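Local coordinates for protein phthiocerol synthesis polyketide synthase type I PpsC (Mycobacterium tuberculosis, PDB 7AHB) that probably loads an extender unit onto the acyl carrier protein, as the acyltransferase domain of a mycobacterial phthiocerol polyketide synthase, at residues 122-127 with 341-346; 72-77 with 114-119; 305-308 with 313-316; 298-303 with 325-330; 50-55 with 321-326. All blocks are in the same frame, centred on the assembly; numbering follows the deposited sequence.

Contact 1: residues 122-127 with 341-346; sequences ALWRSY and LSIGTL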
# COMPACT_ATOMS: atom_id res chain seq x y z
N ALA A 122 -14.05 -0.64 -5.15
CA ALA A 122 -15.38 -0.76 -5.75
C ALA A 122 -16.42 -1.10 -4.71
O ALA A 122 -17.56 -0.61 -4.76
CB ALA A 122 -15.36 -1.83 -6.84
N LEU A 123 -16.04 -1.93 -3.73
CA LEU A 123 -16.96 -2.33 -2.69
C LEU A 123 -17.39 -1.13 -1.86
O LEU A 123 -18.58 -0.91 -1.63
CB LEU A 123 -16.32 -3.40 -1.81
CG LEU A 123 -17.14 -3.90 -0.63
CD1 LEU A 123 -18.49 -4.43 -1.12
CD2 LEU A 123 -16.40 -4.96 0.15
N TRP A 124 -16.41 -0.36 -1.36
CA TRP A 124 -16.73 0.85 -0.62
C TRP A 124 -17.60 1.80 -1.45
O TRP A 124 -18.55 2.42 -0.93
CB TRP A 124 -15.46 1.58 -0.19
CG TRP A 124 -14.74 1.05 1.01
CD1 TRP A 124 -13.53 0.42 1.03
CD2 TRP A 124 -15.16 1.13 2.38
NE1 TRP A 124 -13.18 0.11 2.30
CE2 TRP A 124 -14.16 0.54 3.16
CE3 TRP A 124 -16.28 1.66 3.01
CZ2 TRP A 124 -14.23 0.46 4.55
CZ3 TRP A 124 -16.37 1.56 4.39
CH2 TRP A 124 -15.35 0.98 5.15
N ARG A 125 -17.27 1.96 -2.73
CA ARG A 125 -18.04 2.85 -3.59
C ARG A 125 -19.50 2.43 -3.65
O ARG A 125 -20.40 3.28 -3.67
CB ARG A 125 -17.45 2.86 -5.00
CG ARG A 125 -18.31 3.64 -6.03
CD ARG A 125 -17.44 4.06 -7.18
NE ARG A 125 -18.03 4.84 -8.28
CZ ARG A 125 -19.06 5.69 -8.24
NH1 ARG A 125 -19.76 5.91 -7.12
NH2 ARG A 125 -19.40 6.32 -9.36
N SER A 126 -19.76 1.12 -3.68
CA SER A 126 -21.13 0.63 -3.77
C SER A 126 -21.93 0.96 -2.52
O SER A 126 -23.16 0.93 -2.57
CB SER A 126 -21.15 -0.88 -4.02
OG SER A 126 -20.78 -1.61 -2.86
N TYR A 127 -21.27 1.27 -1.41
CA TYR A 127 -21.94 1.69 -0.18
C TYR A 127 -21.79 3.20 0.06
O TYR A 127 -22.00 3.66 1.19
CB TYR A 127 -21.41 0.89 1.00
CG TYR A 127 -21.86 -0.55 0.96
CD1 TYR A 127 -23.19 -0.87 1.20
CD2 TYR A 127 -20.98 -1.58 0.67
CE1 TYR A 127 -23.64 -2.17 1.15
CE2 TYR A 127 -21.42 -2.91 0.62
CZ TYR A 127 -22.74 -3.19 0.87
OH TYR A 127 -23.20 -4.49 0.83
N LEU A 341 -10.76 9.21 12.61
CA LEU A 341 -11.15 7.81 12.49
C LEU A 341 -10.13 7.16 11.57
O LEU A 341 -9.91 7.65 10.46
CB LEU A 341 -12.56 7.69 11.92
CG LEU A 341 -13.21 6.30 11.86
CD1 LEU A 341 -13.54 5.80 13.25
CD2 LEU A 341 -14.45 6.36 10.97
N SER A 342 -9.48 6.10 12.04
CA SER A 342 -8.52 5.35 11.24
C SER A 342 -8.94 3.88 11.27
O SER A 342 -8.80 3.22 12.30
CB SER A 342 -7.10 5.51 11.76
OG SER A 342 -6.17 4.79 10.95
N ILE A 343 -9.42 3.38 10.13
CA ILE A 343 -9.98 2.03 10.05
C ILE A 343 -9.47 1.31 8.81
O ILE A 343 -8.89 1.91 7.90
CB ILE A 343 -11.53 2.05 10.03
CG1 ILE A 343 -12.06 2.86 8.86
CG2 ILE A 343 -12.07 2.61 11.33
CD1 ILE A 343 -13.47 2.43 8.43
N GLY A 344 -9.72 0.01 8.77
CA GLY A 344 -9.39 -0.80 7.62
C GLY A 344 -10.61 -1.25 6.85
O GLY A 344 -11.73 -0.79 7.09
N THR A 345 -10.37 -2.16 5.90
CA THR A 345 -11.42 -2.71 5.05
C THR A 345 -11.74 -4.16 5.42
O THR A 345 -12.84 -4.44 5.90
CB THR A 345 -11.00 -2.61 3.57
OG1 THR A 345 -10.75 -1.23 3.25
CG2 THR A 345 -12.09 -3.13 2.66
N LEU A 346 -10.77 -5.05 5.29
CA LEU A 346 -10.89 -6.43 5.73
C LEU A 346 -9.81 -6.74 6.77
O LEU A 346 -8.83 -6.00 6.93
CB LEU A 346 -10.74 -7.39 4.55
CG LEU A 346 -11.58 -7.16 3.30
CD1 LEU A 346 -11.20 -8.20 2.25
CD2 LEU A 346 -13.04 -7.24 3.62

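Contact 2: residues 72-77 with 114-119; sequences PAFAAA and IGMQLA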
# COMPACT_ATOMS: atom_id res chain seq x y z
N PRO A 72 -22.01 -7.92 -4.80
CA PRO A 72 -21.93 -7.82 -6.27
C PRO A 72 -20.93 -6.80 -6.78
O PRO A 72 -20.30 -7.05 -7.81
CB PRO A 72 -23.37 -7.45 -6.68
CG PRO A 72 -24.23 -8.01 -5.60
CD PRO A 72 -23.41 -7.91 -4.32
N ALA A 73 -20.77 -5.67 -6.09
CA ALA A 73 -19.79 -4.70 -6.55
C ALA A 73 -18.38 -5.27 -6.52
O ALA A 73 -17.56 -5.02 -7.42
CB ALA A 73 -19.87 -3.43 -5.70
N PHE A 74 -18.07 -6.04 -5.48
CA PHE A 74 -16.76 -6.69 -5.41
C PHE A 74 -16.61 -7.69 -6.55
O PHE A 74 -15.59 -7.70 -7.24
CB PHE A 74 -16.60 -7.36 -4.05
CG PHE A 74 -15.28 -8.04 -3.87
CD1 PHE A 74 -14.14 -7.32 -3.53
CD2 PHE A 74 -15.16 -9.41 -4.02
CE1 PHE A 74 -12.92 -7.95 -3.37
CE2 PHE A 74 -13.94 -10.03 -3.85
CZ PHE A 74 -12.83 -9.30 -3.53
N ALA A 75 -17.64 -8.51 -6.78
CA ALA A 75 -17.60 -9.53 -7.83
C ALA A 75 -17.50 -8.91 -9.21
O ALA A 75 -16.82 -9.45 -10.09
CB ALA A 75 -18.83 -10.43 -7.74
N ALA A 76 -18.17 -7.77 -9.43
CA ALA A 76 -18.08 -7.11 -10.73
C ALA A 76 -16.66 -6.64 -11.01
O ALA A 76 -16.14 -6.83 -12.11
CB ALA A 76 -19.06 -5.93 -10.80
N ALA A 77 -16.02 -6.04 -10.01
CA ALA A 77 -14.65 -5.57 -10.18
C ALA A 77 -13.70 -6.73 -10.49
O ALA A 77 -12.90 -6.67 -11.44
CB ALA A 77 -14.19 -4.80 -8.93
N ILE A 114 -2.98 -5.72 -5.98
CA ILE A 114 -3.60 -4.57 -6.62
C ILE A 114 -5.02 -4.92 -7.07
O ILE A 114 -5.92 -4.07 -7.04
CB ILE A 114 -2.74 -4.04 -7.78
CG1 ILE A 114 -3.40 -2.78 -8.39
CG2 ILE A 114 -2.52 -5.09 -8.83
CD1 ILE A 114 -2.48 -1.91 -9.21
N GLY A 115 -5.25 -6.16 -7.50
CA GLY A 115 -6.61 -6.55 -7.84
C GLY A 115 -7.55 -6.45 -6.66
O GLY A 115 -8.70 -6.00 -6.79
N MET A 116 -7.10 -6.93 -5.50
CA MET A 116 -7.90 -6.82 -4.30
C MET A 116 -8.14 -5.36 -3.94
O MET A 116 -9.23 -5.01 -3.48
CB MET A 116 -7.22 -7.55 -3.12
CG MET A 116 -7.35 -9.08 -3.14
SD MET A 116 -9.06 -9.66 -2.95
CE MET A 116 -9.54 -9.02 -1.37
N GLN A 117 -7.11 -4.52 -4.09
CA GLN A 117 -7.24 -3.10 -3.73
C GLN A 117 -8.28 -2.39 -4.59
O GLN A 117 -9.12 -1.63 -4.09
CB GLN A 117 -5.89 -2.40 -3.86
CG GLN A 117 -4.91 -2.72 -2.71
CD GLN A 117 -3.51 -2.28 -3.00
OE1 GLN A 117 -3.08 -2.25 -4.15
NE2 GLN A 117 -2.77 -1.96 -1.95
N LEU A 118 -8.22 -2.60 -5.90
CA LEU A 118 -9.20 -1.98 -6.78
C LEU A 118 -10.60 -2.55 -6.56
O LEU A 118 -11.58 -1.80 -6.55
CB LEU A 118 -8.78 -2.17 -8.23
CG LEU A 118 -7.43 -1.58 -8.56
CD1 LEU A 118 -7.00 -1.96 -9.95
CD2 LEU A 118 -7.45 -0.05 -8.39
N ALA A 119 -10.72 -3.87 -6.36
CA ALA A 119 -12.04 -4.45 -6.12
C ALA A 119 -12.61 -3.98 -4.78
O ALA A 119 -13.82 -3.76 -4.65
CB ALA A 119 -11.98 -5.99 -6.17

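Contact 3: residues 305-308 with 313-316; sequences AHAG and TFIE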
# COMPACT_ATOMS: atom_id res chain seq x y z
N ALA A 305 0.44 13.03 7.73
CA ALA A 305 0.40 14.31 8.42
C ALA A 305 -0.21 15.39 7.53
O ALA A 305 -1.10 16.14 7.96
CB ALA A 305 1.82 14.70 8.87
N HIS A 306 0.25 15.47 6.29
CA HIS A 306 -0.30 16.46 5.36
C HIS A 306 -1.80 16.27 5.21
O HIS A 306 -2.56 17.24 5.24
CB HIS A 306 0.40 16.33 3.99
CG HIS A 306 0.24 17.55 3.12
ND1 HIS A 306 -0.91 17.82 2.42
CD2 HIS A 306 1.10 18.56 2.86
CE1 HIS A 306 -0.77 18.97 1.77
NE2 HIS A 306 0.44 19.44 2.03
N ALA A 307 -2.24 15.02 5.07
CA ALA A 307 -3.62 14.70 4.78
C ALA A 307 -4.53 14.95 5.97
O ALA A 307 -5.71 15.27 5.78
CB ALA A 307 -3.74 13.23 4.34
N GLY A 308 -4.02 14.77 7.18
CA GLY A 308 -4.85 14.98 8.35
C GLY A 308 -5.11 16.45 8.68
O GLY A 308 -5.90 16.75 9.58
N THR A 313 -11.19 11.15 8.12
CA THR A 313 -11.42 9.71 8.03
C THR A 313 -10.38 9.09 7.12
O THR A 313 -10.28 9.47 5.95
CB THR A 313 -12.83 9.40 7.54
OG1 THR A 313 -13.78 9.90 8.48
CG2 THR A 313 -13.01 7.89 7.38
N PHE A 314 -9.60 8.16 7.66
CA PHE A 314 -8.61 7.40 6.92
C PHE A 314 -9.05 5.94 6.87
O PHE A 314 -9.33 5.33 7.91
CB PHE A 314 -7.24 7.52 7.58
CG PHE A 314 -6.65 8.91 7.47
CD1 PHE A 314 -7.14 9.94 8.23
CD2 PHE A 314 -5.62 9.16 6.58
CE1 PHE A 314 -6.62 11.21 8.13
CE2 PHE A 314 -5.09 10.44 6.48
CZ PHE A 314 -5.60 11.46 7.26
N ILE A 315 -9.12 5.38 5.67
CA ILE A 315 -9.56 4.00 5.44
C ILE A 315 -8.44 3.28 4.71
O ILE A 315 -8.14 3.60 3.55
CB ILE A 315 -10.86 3.93 4.63
CG1 ILE A 315 -11.95 4.72 5.33
CG2 ILE A 315 -11.30 2.46 4.42
CD1 ILE A 315 -13.23 4.86 4.53
N GLU A 316 -7.83 2.30 5.36
CA GLU A 316 -6.83 1.47 4.71
C GLU A 316 -7.54 0.45 3.82
O GLU A 316 -8.41 -0.31 4.29
CB GLU A 316 -5.94 0.77 5.73
CG GLU A 316 -4.92 -0.14 5.10
CD GLU A 316 -4.07 -0.86 6.14
OE1 GLU A 316 -3.95 -0.30 7.26
OE2 GLU A 316 -3.55 -1.97 5.84

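Contact 4: residues 298-303 with 325-330; sequences VRFHQA and HSISDT. With SCN (thiocyanate ion), chain N.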
# COMPACT_ATOMS: atom_id res chain seq x y z
N VAL A 298 9.88 5.73 1.49
CA VAL A 298 8.43 5.95 1.45
C VAL A 298 8.09 7.01 2.49
O VAL A 298 8.27 6.80 3.68
CB VAL A 298 7.66 4.65 1.74
CG1 VAL A 298 6.15 4.94 1.77
CG2 VAL A 298 7.99 3.57 0.72
N ARG A 299 7.59 8.16 2.03
CA ARG A 299 7.29 9.28 2.93
C ARG A 299 5.87 9.16 3.50
O ARG A 299 5.01 10.02 3.32
CB ARG A 299 7.46 10.60 2.19
CG ARG A 299 8.77 10.76 1.47
CD ARG A 299 9.80 11.46 2.34
NE ARG A 299 11.12 11.46 1.71
CZ ARG A 299 12.22 11.96 2.26
NH1 ARG A 299 12.17 12.55 3.45
NH2 ARG A 299 13.37 11.87 1.60
N PHE A 300 5.64 8.04 4.19
CA PHE A 300 4.29 7.72 4.64
C PHE A 300 3.87 8.60 5.80
O PHE A 300 2.77 9.14 5.80
CB PHE A 300 4.17 6.24 5.03
CG PHE A 300 2.79 5.82 5.41
CD1 PHE A 300 1.77 5.83 4.47
CD2 PHE A 300 2.49 5.44 6.69
CE1 PHE A 300 0.49 5.46 4.81
CE2 PHE A 300 1.20 5.08 7.04
CZ PHE A 300 0.20 5.09 6.10
N HIS A 301 4.73 8.71 6.82
CA HIS A 301 4.51 9.63 7.93
C HIS A 301 4.13 11.02 7.44
O HIS A 301 3.12 11.60 7.87
CB HIS A 301 5.78 9.63 8.79
CG HIS A 301 5.90 10.78 9.74
ND1 HIS A 301 7.11 11.14 10.30
CD2 HIS A 301 4.99 11.65 10.24
CE1 HIS A 301 6.93 12.17 11.10
NE2 HIS A 301 5.66 12.50 11.08
N GLN A 302 4.90 11.56 6.49
CA GLN A 302 4.68 12.94 6.06
C GLN A 302 3.40 13.07 5.23
O GLN A 302 2.68 14.06 5.33
CB GLN A 302 5.90 13.42 5.28
CG GLN A 302 7.22 13.40 6.08
CD GLN A 302 8.08 12.11 5.91
OE1 GLN A 302 7.58 11.04 5.54
NE2 GLN A 302 9.39 12.24 6.17
N ALA A 303 3.10 12.07 4.42
CA ALA A 303 1.87 12.11 3.63
C ALA A 303 0.63 12.07 4.52
O ALA A 303 -0.34 12.82 4.30
CB ALA A 303 1.84 10.94 2.63
N HIS A 325 -2.39 1.65 12.92
CA HIS A 325 -1.70 2.13 14.12
C HIS A 325 -0.70 3.23 13.79
O HIS A 325 -0.59 4.22 14.53
CB HIS A 325 -0.99 0.98 14.83
CG HIS A 325 -0.13 1.41 15.97
ND1 HIS A 325 -0.64 1.97 17.13
CD2 HIS A 325 1.22 1.39 16.13
CE1 HIS A 325 0.35 2.26 17.95
NE2 HIS A 325 1.49 1.92 17.37
N SER A 326 0.07 3.07 12.71
CA SER A 326 1.01 4.11 12.29
C SER A 326 0.27 5.38 11.90
O SER A 326 0.73 6.49 12.19
CB SER A 326 1.87 3.62 11.13
OG SER A 326 2.70 2.55 11.54
N ILE A 327 -0.86 5.24 11.21
CA ILE A 327 -1.68 6.40 10.87
C ILE A 327 -2.07 7.14 12.15
O ILE A 327 -1.88 8.36 12.28
CB ILE A 327 -2.91 5.97 10.06
CG1 ILE A 327 -2.48 5.49 8.67
CG2 ILE A 327 -3.91 7.13 9.94
CD1 ILE A 327 -3.56 4.78 7.89
N SER A 328 -2.64 6.42 13.11
CA SER A 328 -3.05 7.06 14.35
C SER A 328 -1.87 7.70 15.07
O SER A 328 -1.99 8.80 15.62
CB SER A 328 -3.75 6.04 15.25
OG SER A 328 -4.98 5.65 14.67
N ASP A 329 -0.71 7.02 15.09
CA ASP A 329 0.46 7.62 15.72
C ASP A 329 0.80 8.96 15.09
O ASP A 329 1.08 9.94 15.79
CB ASP A 329 1.65 6.68 15.64
CG ASP A 329 1.59 5.57 16.68
OD1 ASP A 329 0.72 5.64 17.59
OD2 ASP A 329 2.40 4.63 16.58
N THR A 330 0.79 9.03 13.75
CA THR A 330 1.10 10.28 13.07
C THR A 330 0.07 11.35 13.39
O THR A 330 0.42 12.47 13.75
CB THR A 330 1.17 10.04 11.56
OG1 THR A 330 2.36 9.31 11.28
CG2 THR A 330 1.17 11.35 10.79
S SCN N . 5.30 0.66 7.26
C SCN N . 4.19 0.93 8.66
N SCN N . 3.49 1.10 9.55

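Contact 5: residues 50-55 with 321-326; sequences VFVYSG and PLLTHS. With SCN (thiocyanate ion), chain N.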
# COMPACT_ATOMS: atom_id res chain seq x y z
N VAL A 50 -9.82 9.91 3.27
CA VAL A 50 -8.61 9.52 2.57
C VAL A 50 -8.58 8.00 2.47
O VAL A 50 -8.77 7.31 3.48
CB VAL A 50 -7.36 10.02 3.32
CG1 VAL A 50 -6.09 9.57 2.62
CG2 VAL A 50 -7.39 11.58 3.44
N PHE A 51 -8.38 7.48 1.26
CA PHE A 51 -8.14 6.06 1.07
C PHE A 51 -6.64 5.81 1.04
O PHE A 51 -5.93 6.46 0.26
CB PHE A 51 -8.73 5.55 -0.24
CG PHE A 51 -10.19 5.20 -0.19
CD1 PHE A 51 -11.03 5.75 0.76
CD2 PHE A 51 -10.73 4.33 -1.13
CE1 PHE A 51 -12.38 5.44 0.77
CE2 PHE A 51 -12.08 4.02 -1.11
CZ PHE A 51 -12.90 4.56 -0.15
N VAL A 52 -6.17 4.86 1.85
CA VAL A 52 -4.75 4.55 1.98
C VAL A 52 -4.49 3.16 1.41
O VAL A 52 -5.06 2.17 1.89
CB VAL A 52 -4.29 4.63 3.44
CG1 VAL A 52 -2.85 4.15 3.57
CG2 VAL A 52 -4.47 6.06 3.99
N TYR A 53 -3.58 3.07 0.43
CA TYR A 53 -3.28 1.82 -0.26
C TYR A 53 -1.92 1.32 0.23
O TYR A 53 -0.89 1.97 0.01
CB TYR A 53 -3.31 2.02 -1.77
CG TYR A 53 -4.71 2.32 -2.24
CD1 TYR A 53 -5.20 3.63 -2.24
CD2 TYR A 53 -5.57 1.32 -2.60
CE1 TYR A 53 -6.48 3.91 -2.65
CE2 TYR A 53 -6.87 1.59 -3.00
CZ TYR A 53 -7.31 2.89 -3.02
OH TYR A 53 -8.60 3.17 -3.40
N SER A 54 -1.94 0.19 0.93
CA SER A 54 -0.74 -0.38 1.50
C SER A 54 0.09 -1.07 0.43
O SER A 54 -0.42 -1.50 -0.61
CB SER A 54 -1.09 -1.38 2.60
OG SER A 54 0.07 -2.01 3.08
N GLY A 55 1.37 -1.18 0.69
CA GLY A 55 2.29 -1.83 -0.21
C GLY A 55 2.58 -3.27 0.11
O GLY A 55 3.32 -3.94 -0.62
N PRO A 321 -5.52 -4.91 8.22
CA PRO A 321 -4.99 -3.56 8.52
C PRO A 321 -3.61 -3.61 9.15
O PRO A 321 -3.46 -4.11 10.27
CB PRO A 321 -6.02 -2.97 9.49
CG PRO A 321 -7.11 -4.03 9.66
CD PRO A 321 -6.50 -5.35 9.22
N LEU A 322 -2.60 -3.13 8.45
CA LEU A 322 -1.27 -3.06 9.03
C LEU A 322 -0.78 -1.63 9.24
O LEU A 322 0.24 -1.44 9.90
CB LEU A 322 -0.27 -3.81 8.16
CG LEU A 322 -0.45 -5.34 8.11
CD1 LEU A 322 0.46 -5.90 6.99
CD2 LEU A 322 -0.18 -6.04 9.44
N LEU A 323 -1.48 -0.63 8.69
CA LEU A 323 -1.02 0.76 8.80
C LEU A 323 -1.85 1.62 9.74
O LEU A 323 -1.47 2.77 10.01
CB LEU A 323 -1.03 1.41 7.42
CG LEU A 323 -0.26 0.70 6.31
CD1 LEU A 323 -0.46 1.40 4.99
CD2 LEU A 323 1.19 0.59 6.68
N THR A 324 -2.97 1.12 10.24
CA THR A 324 -3.87 1.98 10.99
C THR A 324 -3.24 2.47 12.29
O THR A 324 -3.51 3.60 12.71
CB THR A 324 -5.19 1.24 11.24
OG1 THR A 324 -4.94 -0.03 11.82
CG2 THR A 324 -5.96 1.04 9.92
N HIS A 325 -2.39 1.65 12.92
CA HIS A 325 -1.70 2.13 14.12
C HIS A 325 -0.70 3.23 13.79
O HIS A 325 -0.59 4.22 14.53
CB HIS A 325 -0.99 0.98 14.83
CG HIS A 325 -0.13 1.41 15.97
ND1 HIS A 325 -0.64 1.97 17.13
CD2 HIS A 325 1.22 1.39 16.13
CE1 HIS A 325 0.35 2.26 17.95
NE2 HIS A 325 1.49 1.92 17.37
N SER A 326 0.07 3.07 12.71
CA SER A 326 1.01 4.11 12.29
C SER A 326 0.27 5.38 11.90
O SER A 326 0.73 6.49 12.19
CB SER A 326 1.87 3.62 11.13
OG SER A 326 2.70 2.55 11.54
S SCN N . 5.30 0.66 7.26
C SCN N . 4.19 0.93 8.66
N SCN N . 3.49 1.10 9.55

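Contact 1: residues 122-127 with 341-346
Ile343 of strand 341-343 sends its CD1 methyl to the indole of Trp124, meeting CH2 at 4.0 Å. The two side chains cross at a slant, and the methyl lies neither squarely over the ring nor in its plane. At Gly344 the backbone takes over: the carbonyl O lies near the indole plane, 3.8 Å from Trp124 CZ2, a polar atom set against the ring edge and hydrogen-bonded to Ser22. Thr345 makes the polar link. Trp124 NE1 donates to Thr345 OG1 over 2.9 Å in a nearly straight bond (N-H...O 175°), with the oxygen in the plane of the indole. Thr345 OG1 stands beside its own backbone N (chi1 -58°), where it also bonds to Glu316 O of the adjacent strand; the hydroxyl thus ties the indole to the sheet. The Thr345 CG2 methyl adds packing at 3.4 Å from Trp124 NE1. All of this fastens the C-terminal end of helix 106-126 to strand 341-343, at the edge of the parallel sheet, and to the chain that follows it: Trp124 also packs on Ile315 of strand 313-316 and meets the ring of Phe51 in strand 49-53, while Leu25 and Leu28 of helix 23-29 touch the indole as well.

Contact 2: residues 72-77 with 114-119
Phe74 and Met116 form a Met-aromatic contact between two helices. Met116 SD comes to the ring edge, 88° off the ring normal and 3.8 Å from Phe74 CZ. The Met116 methyl turns along the same rim, CE lying 3.9 Å from Phe74 CZ; bends at both chi2 and chi3 fold the thioether back toward the phenyl, although the CB of Met116 itself points away from segment 72-77. Phe74 reaches across because its ring swings opposite the backbone N (chi1 -179°). The remaining side-chain contacts are apolar. Ala119 CB rests 3.5 Å from Phe74 CE1, and one turn further along helix 72-89 the methyl of Ala77 presses on Ala119, Ala77 CB lying 3.6 Å from Ala119 CA and 3.7 Å from Ala119 CB. Two alanines facing each other let the backbones come close here, with the CA atoms of Ala77 and Ala119 5.0 Å apart. The short helical segments run at 137° to each other, their axes approaching to 9.4 Å. Farther out, Leu67 and Leu68 of helix 65-70 and Leu120 of helix 106-126 also touch the Phe74 ring, and Ala73, next to Phe74, is part of a sodium site with Glu71, where helix 65-70 gives way to helix 72-89.

Contact 3: residues 305-308 with 313-316
Phe314 drives its ring edge-on into the end of helix 300-308, meeting Ala307 and Gly308 across a helix-to-strand connection of the parallel alpha/beta core, in which the chain leaves helix 300-308 through a short loop and enters strand 313-316. The innermost contacts all use the far rim of the phenyl. Ala307 CB lies 3.8 Å from Phe314 CE2 and 3.9 Å from CZ, close to the ring plane. Beside it the backbone of Gly308 comes in, with N 3.7 Å and CA 3.8 Å from Phe314 CZ. Since glycine carries no side chain at this point, the main chain itself forms part of the surface the ring rim abuts.

What aims the ring is the strand. Phe314 points from the sheet toward the helix layer, and its CG stands opposite its own carbonyl carbon (chi1 -69°). Its backbone bonds to Leu341 and Ile343 of the edge strand, while the residues before and after it, Thr313 and Ile315, bond to strand 49-53 on the other flank. Val50 of that strand touches both Ala307 and Phe314, and Ile327 and Leu331 of helix 324-334 also pack against the phenyl, placing it under two helices at once. The helix end is fixed in turn by hydrogen bonds to its carbonyl oxygens: Tyr340 OH at Gly308 O, Tyr335 OH at Ala305 O, and His311 ND1 at Ala307 O. Within the last turn, Gly308 N makes a weak bond of 3.3 Å to Ala305 O.

Contact 4: residues 298-303 with 325-330
Phe300 and Ile327 supply the apolar part of this contact. Ile327 CG1 lies 3.7 Å from Phe300 CZ and 4.0 Å from Phe300 CE2, the side chains passing at a slant. With CG opposite the backbone N (chi1 -176°), the Phe300 ring leans over to helix 324-334 even though its CB does not aim there. Ser326 CB sits near the plane of the same ring, a looser 4.4 Å from Phe300 CE2.

These helices, 300-308 and 324-334, lie side by side over one face of the parallel sheet. The second is the connection of a beta-alpha-beta crossover from strand 313-316 to strand 341-343, and Ile327 also touches Ser342 in the latter.

Contacts of mixed polarity lie one turn along helix 324-334. Thr330 brings its CG2 methyl to 3.5 Å from His301 O, and its OG1 stands 3.7 Å from the imidazole carbon CD2 of His301. Pro204 packs on both His301 and Thr330.

Ser326 OG hydrogen-bonds to the nitrogen of a thiocyanate at 2.6 Å, an ion probably derived from the crystallisation liquor, with Gln206 OE1 as a second, weak partner. Phe300 also meets His137 edge-to-face, next to the Ser138 of a probable nucleophile elbow.

Contact 5: residues 50-55 with 321-326
Where strand 49-53 of the parallel sheet runs out, beside the probable nucleophile elbow around Ser138, Leu323 packs against Val52 and Ser54. The setting resembles the alpha/beta hydrolase-like core of acyltransferase domains, in which loops at the C-terminal ends of the strands line the active site. One branch of the leucine does the touching: Leu323 CD1 meets Ser54 CB at 3.7 Å and Val52 CG1 at 3.9 Å, so that one methyl bridges Val52 of the strand and Ser54 just beyond its end. Val52 and Leu323 approach at an angle rather than alongside. Ser54 OG, 3.9 Å from Leu323 CD1, is swung opposite its backbone N (chi1 175°) and has its polar partner in Arg56 N, a neighbour in its own loop. Gly55 N bonds to His137 ND1, linking this strand exit directly to the elbow.

The backbone of Leu323 is held by Glu316, whose carboxylate accepts Leu323 N on OE1 and Leu322 N on OE2, fixing the turn that leads into helix 324-334. The other leucine branch faces the thiocyanate, with Leu323 CD2 3.6 Å from the carbon of the ion.

All five contacts are buried, but they differ in depth: the centre of contact 5 lies about 7 Å from the chain's centre, those of contacts 1 and 2 about 15 and 16 Å. The parallel sheet divides them. Contacts 3, 4 and 5 cluster around helices 300-308 and 324-334, their centres about 9 Å apart; Phe300 of contact 4 touches Val52 and Leu323 of contact 5, and both touch the thiocyanate. Contacts 1 and 2 use helix 106-126 on the opposite face. Contact 1 alone has a direct protein hydrogen bond between its segments; contact 2 relies on sulfur, ring and methyls, contacts 3 and 5 pack apolar groups against helix end or strand, and contact 4 adds a His-Thr contact. Glu316 joins contacts 1, 3 and 5.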